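Local coordinates for PRESAN domain-containing protein (Plasmodium falciparum, PDB 7D2W) that is of uncharacterised function but belongs to the PHIST family of Plasmodium falciparum, whose helical PRESAN domain probably serves in binding other proteins, at residues A[61-64]-A[65-69]; A[147-150]-A[151-155]. One frame throughout, in Å; residues are numbered along the deposited sequence.

In the fold
Interactions 1 and 2 each join a loop to the first turn of a helix, 65-93 and 149-181, at the same end of a bundle that also holds helices 49-58 and 117-144. Interaction 1 comes first along the chain, yet the fold brings the two together, with centres about 11 Å apart. They touch where V62 and P63, in the loop leading into helix 65-93, pack on I149: P63 CD lies 3.7 Å from I149 CD1. Both helices open behind a proline, P64 and P148, and side chains of both contacts reach helix 117-144, so that three helices meet at this end of the four-helix PRESAN domain.

Interaction 1 of 2, residues A[61-64]-A[65-69]; sequences QVPP and RTYLL
Two neighbouring atoms of the P63 ring meet different side chains, CB meeting Y67 and CG meeting L68. P63 CB comes to 3.6 Å from Y67 CD2, approaching the phenol ring obliquely, while P63 CG rests 3.6 Å from L68 CD2. L68 crosses both P63 and V62 at about a right angle and gives each a different methyl: CD2 goes to the proline, and CD1 comes to 4.1 Å from V62 CG1. Y67 can reach back because its CG stands opposite the backbone N (chi1 -162°), which carries the ring toward the loop; P64 CD sits at the edge of that ring, near its plane.

P64 is the N-cap of helix 65-93. Its carbonyl accepts the amide of L68 in the first full helical turn, with P64 O 3.0 Å from L68 N, an N-H...O angle of 161° and the donor in the carbonyl plane. Proline suits this place because its ring restricts phi (here -63°) to a range compatible with the cap and its nitrogen has no hydrogen to donate. Further along, L68 and R65 turn to L143 of helix 117-144, and R65 NH2 makes a weak hydrogen bond to N144, while V62 and P63 meet I149 of helix 149-181. Apart from the cap bond, the local contact is apolar: proline rings, a tyrosine ring and branched aliphatic groups meet, consistent with van der Waals packing helping the cap and the restricted proline backbone to hold the loop against the helix start.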
loop_
_atom_site.group_PDB
_atom_site.type_symbol
_atom_site.label_atom_id
_atom_site.label_comp_id
_atom_site.label_asym_id
_atom_site.label_seq_id
_atom_site.Cartn_x
_atom_site.Cartn_y
_atom_site.Cartn_z
ATOM N N GLN A 61 11.525 3.522 27.456
ATOM C CA GLN A 61 10.467 3.802 28.409
ATOM C C GLN A 61 9.514 4.800 27.783
ATOM O O GLN A 61 9.877 5.525 26.854
ATOM C CB GLN A 61 11.012 4.388 29.716
ATOM C CG GLN A 61 12.127 3.599 30.359
ATOM C CD GLN A 61 12.510 4.159 31.715
ATOM O OE1 GLN A 61 12.674 5.370 31.877
ATOM N NE2 GLN A 61 12.643 3.280 32.701
ATOM N N VAL A 62 8.294 4.840 28.309
ATOM C CA VAL A 62 7.317 5.838 27.885
ATOM C C VAL A 62 7.889 7.224 28.179
ATOM O O VAL A 62 8.259 7.511 29.321
ATOM C CB VAL A 62 5.962 5.631 28.577
ATOM C CG1 VAL A 62 4.942 6.630 28.053
ATOM C CG2 VAL A 62 5.484 4.212 28.358
ATOM N N PRO A 63 8.002 8.090 27.180
ATOM C CA PRO A 63 8.524 9.443 27.416
ATOM C C PRO A 63 7.418 10.369 27.888
ATOM O O PRO A 63 6.246 9.967 27.911
ATOM C CB PRO A 63 9.046 9.853 26.030
ATOM C CG PRO A 63 8.146 9.138 25.091
ATOM C CD PRO A 63 7.754 7.828 25.752
ATOM N N PRO A 64 7.743 11.608 28.274
ATOM C CA PRO A 64 6.693 12.543 28.698
ATOM C C PRO A 64 5.728 12.836 27.564
ATOM O O PRO A 64 6.058 12.690 26.386
ATOM C CB PRO A 64 7.465 13.802 29.096
ATOM C CG PRO A 64 8.831 13.323 29.435
ATOM C CD PRO A 64 9.092 12.146 28.532
ATOM N N ARG A 65 4.523 13.283 27.944
ATOM C CA ARG A 65 3.441 13.447 26.974
ATOM C C ARG A 65 3.788 14.487 25.910
ATOM O O ARG A 65 3.490 14.286 24.723
ATOM C CB ARG A 65 2.145 13.825 27.698
ATOM C CG ARG A 65 1.186 14.646 26.847
ATOM C CD ARG A 65 -0.042 15.059 27.626
ATOM N NE ARG A 65 -0.939 13.929 27.814
ATOM C CZ ARG A 65 -2.114 13.801 27.213
ATOM N NH1 ARG A 65 -2.549 14.744 26.390
ATOM N NH2 ARG A 65 -2.852 12.729 27.443
ATOM N N THR A 66 4.421 15.602 26.312
ATOM C CA THR A 66 4.904 16.589 25.344
ATOM C C THR A 66 5.768 15.935 24.276
ATOM O O THR A 66 5.659 16.252 23.085
ATOM C CB THR A 66 5.712 17.682 26.049
ATOM O OG1 THR A 66 4.851 18.474 26.868
ATOM C CG2 THR A 66 6.415 18.576 25.026
ATOM N N TYR A 67 6.640 15.025 24.691
ATOM C CA TYR A 67 7.469 14.297 23.741
ATOM C C TYR A 67 6.597 13.478 22.807
ATOM O O TYR A 67 6.748 13.526 21.581
ATOM C CB TYR A 67 8.447 13.407 24.512
ATOM C CG TYR A 67 9.655 12.894 23.752
ATOM C CD1 TYR A 67 9.642 12.754 22.370
ATOM C CD2 TYR A 67 10.796 12.509 24.434
ATOM C CE1 TYR A 67 10.740 12.259 21.695
ATOM C CE2 TYR A 67 11.897 12.013 23.776
ATOM C CZ TYR A 67 11.866 11.884 22.406
ATOM O OH TYR A 67 12.963 11.378 21.743
ATOM N N LEU A 68 5.651 12.729 23.380
ATOM C CA LEU A 68 4.751 11.921 22.567
ATOM C C LEU A 68 3.958 12.775 21.582
ATOM O O LEU A 68 3.731 12.357 20.436
ATOM C CB LEU A 68 3.815 11.132 23.482
ATOM C CG LEU A 68 4.551 9.987 24.184
ATOM C CD1 LEU A 68 3.620 9.247 25.131
ATOM C CD2 LEU A 68 5.157 9.025 23.160
ATOM N N LEU A 69 3.532 13.977 21.997
ATOM C CA LEU A 69 2.774 14.826 21.079
ATOM C C LEU A 69 3.657 15.346 19.956
ATOM O O LEU A 69 3.204 15.492 18.817
ATOM C CB LEU A 69 2.130 15.991 21.837
ATOM C CG LEU A 69 1.122 15.555 22.913
ATOM C CD1 LEU A 69 0.729 16.680 23.863
ATOM C CD2 LEU A 69 -0.098 14.953 22.241
#

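Interaction 2 of 2, residues A[147-150]-A[151-155]; sequences APID and EIKSF
From P148 onward the backbone coils into the first turn of helix 149-181, where the amides of I152, K153 and S154 bond to the carbonyls of P148, I149 and D150 in the i to i+4 pattern. This is the N-terminus of a helix in the four-helix PRESAN bundle, with P148 as N-cap; lacking an N-H of its own, proline suits a position before the helical bonds begin. The bond from I152 N to P148 O measures 3.1 Å at an N-H...O angle of 161°, and that from K153 N to I149 O, at 2.9 Å, is similarly straight.

On the side facing A147, I152 has CG1 beside the backbone N (chi1 -68°), which brings A147 CB to 4.0 Å from I152 CG1. The small methyl of A147 fits this buried corner, where it also meets L142 of helix 117-144. E151 runs back extended beside the proline, crossing it obliquely, until P148 CD lies 3.4 Å from E151 OE1; the other carboxylate oxygen of E151, OE2, has a long, weak ion pair with K145.

K153 makes two kinds of contact. Its aliphatic part lies against I149, with I149 CD1 4.1 Å from K153 CG, whereas its ammonium group hydrogen-bonds to the carbonyl oxygens of F56, in the last turn of helix 49-58, and L59 just after it. A long chain with a charged tip suits both tasks, and the bend at chi3 (-69°) lets the end also approach D150. S154 OG hydrogen-bonds to OD1 of D150 of the second subunit. Within the turn, D150 OD1 and K153 NZ form a long salt bridge at 3.7 Å.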
loop_
_atom_site.group_PDB
_atom_site.type_symbol
_atom_site.label_atom_id
_atom_site.label_comp_id
_atom_site.label_asym_id
_atom_site.label_seq_id
_atom_site.Cartn_x
_atom_site.Cartn_y
_atom_site.Cartn_z
ATOM N N ALA A 147 -0.769 3.513 28.020
ATOM C CA ALA A 147 -0.361 2.273 27.379
ATOM C C ALA A 147 1.158 2.136 27.404
ATOM O O ALA A 147 1.877 3.139 27.406
ATOM C CB ALA A 147 -0.861 2.225 25.935
ATOM N N PRO A 148 1.668 0.902 27.426
ATOM C CA PRO A 148 3.121 0.692 27.384
ATOM C C PRO A 148 3.729 1.261 26.110
ATOM O O PRO A 148 3.069 1.397 25.076
ATOM C CB PRO A 148 3.272 -0.836 27.423
ATOM C CG PRO A 148 1.964 -1.357 27.894
ATOM C CD PRO A 148 0.925 -0.368 27.449
ATOM N N ILE A 149 5.024 1.572 26.194
ATOM C CA ILE A 149 5.697 2.227 25.079
ATOM C C ILE A 149 5.658 1.348 23.830
ATOM O O ILE A 149 5.515 1.853 22.710
ATOM C CB ILE A 149 7.138 2.617 25.475
ATOM C CG1 ILE A 149 7.764 3.500 24.398
ATOM C CG2 ILE A 149 8.000 1.386 25.735
ATOM C CD1 ILE A 149 6.921 4.704 24.025
ATOM N N ASP A 150 5.759 0.023 23.996
ATOM C CA ASP A 150 5.753 -0.860 22.828
ATOM C C ASP A 150 4.431 -0.771 22.085
ATOM O O ASP A 150 4.393 -0.792 20.847
ATOM C CB ASP A 150 6.009 -2.307 23.247
ATOM C CG ASP A 150 7.476 -2.611 23.440
ATOM O OD1 ASP A 150 8.313 -1.706 23.238
ATOM O OD2 ASP A 150 7.789 -3.769 23.797
ATOM N N GLU A 151 3.333 -0.695 22.833
ATOM C CA GLU A 151 2.017 -0.596 22.223
ATOM C C GLU A 151 1.869 0.723 21.482
ATOM O O GLU A 151 1.328 0.768 20.367
ATOM C CB GLU A 151 0.936 -0.751 23.303
ATOM C CG GLU A 151 -0.493 -0.670 22.767
ATOM C CD GLU A 151 -1.560 -1.083 23.786
ATOM O OE1 GLU A 151 -1.217 -1.355 24.957
ATOM O OE2 GLU A 151 -2.750 -1.151 23.399
ATOM N N ILE A 152 2.354 1.805 22.083
ATOM C CA ILE A 152 2.250 3.116 21.453
ATOM C C ILE A 152 3.073 3.165 20.173
ATOM O O ILE A 152 2.622 3.692 19.148
ATOM C CB ILE A 152 2.670 4.209 22.453
ATOM C CG1 ILE A 152 1.642 4.295 23.587
ATOM C CG2 ILE A 152 2.857 5.551 21.743
ATOM C CD1 ILE A 152 2.099 5.148 24.759
ATOM N N LYS A 153 4.292 2.621 20.205
ATOM C CA LYS A 153 5.137 2.632 19.010
ATOM C C LYS A 153 4.505 1.831 17.878
ATOM O O LYS A 153 4.494 2.266 16.717
ATOM C CB LYS A 153 6.524 2.076 19.348
ATOM C CG LYS A 153 7.302 2.904 20.348
ATOM C CD LYS A 153 8.770 2.485 20.396
ATOM C CE LYS A 153 8.940 1.097 20.993
ATOM N NZ LYS A 153 10.279 0.938 21.626
ATOM N N SER A 154 3.982 0.646 18.195
ATOM C CA SER A 154 3.303 -0.141 17.174
ATOM C C SER A 154 2.085 0.599 16.644
ATOM O O SER A 154 1.797 0.548 15.443
ATOM C CB SER A 154 2.894 -1.508 17.736
ATOM O OG SER A 154 4.025 -2.182 18.253
ATOM N N PHE A 155 1.356 1.290 17.525
ATOM C CA PHE A 155 0.189 2.041 17.072
ATOM C C PHE A 155 0.593 3.108 16.055
ATOM O O PHE A 155 -0.030 3.241 14.993
ATOM C CB PHE A 155 -0.527 2.663 18.271
ATOM C CG PHE A 155 -1.501 3.739 17.893
ATOM C CD1 PHE A 155 -2.796 3.419 17.506
ATOM C CD2 PHE A 155 -1.109 5.074 17.901
ATOM C CE1 PHE A 155 -3.691 4.409 17.149
ATOM C CE2 PHE A 155 -1.986 6.069 17.541
ATOM C CZ PHE A 155 -3.298 5.731 17.165
#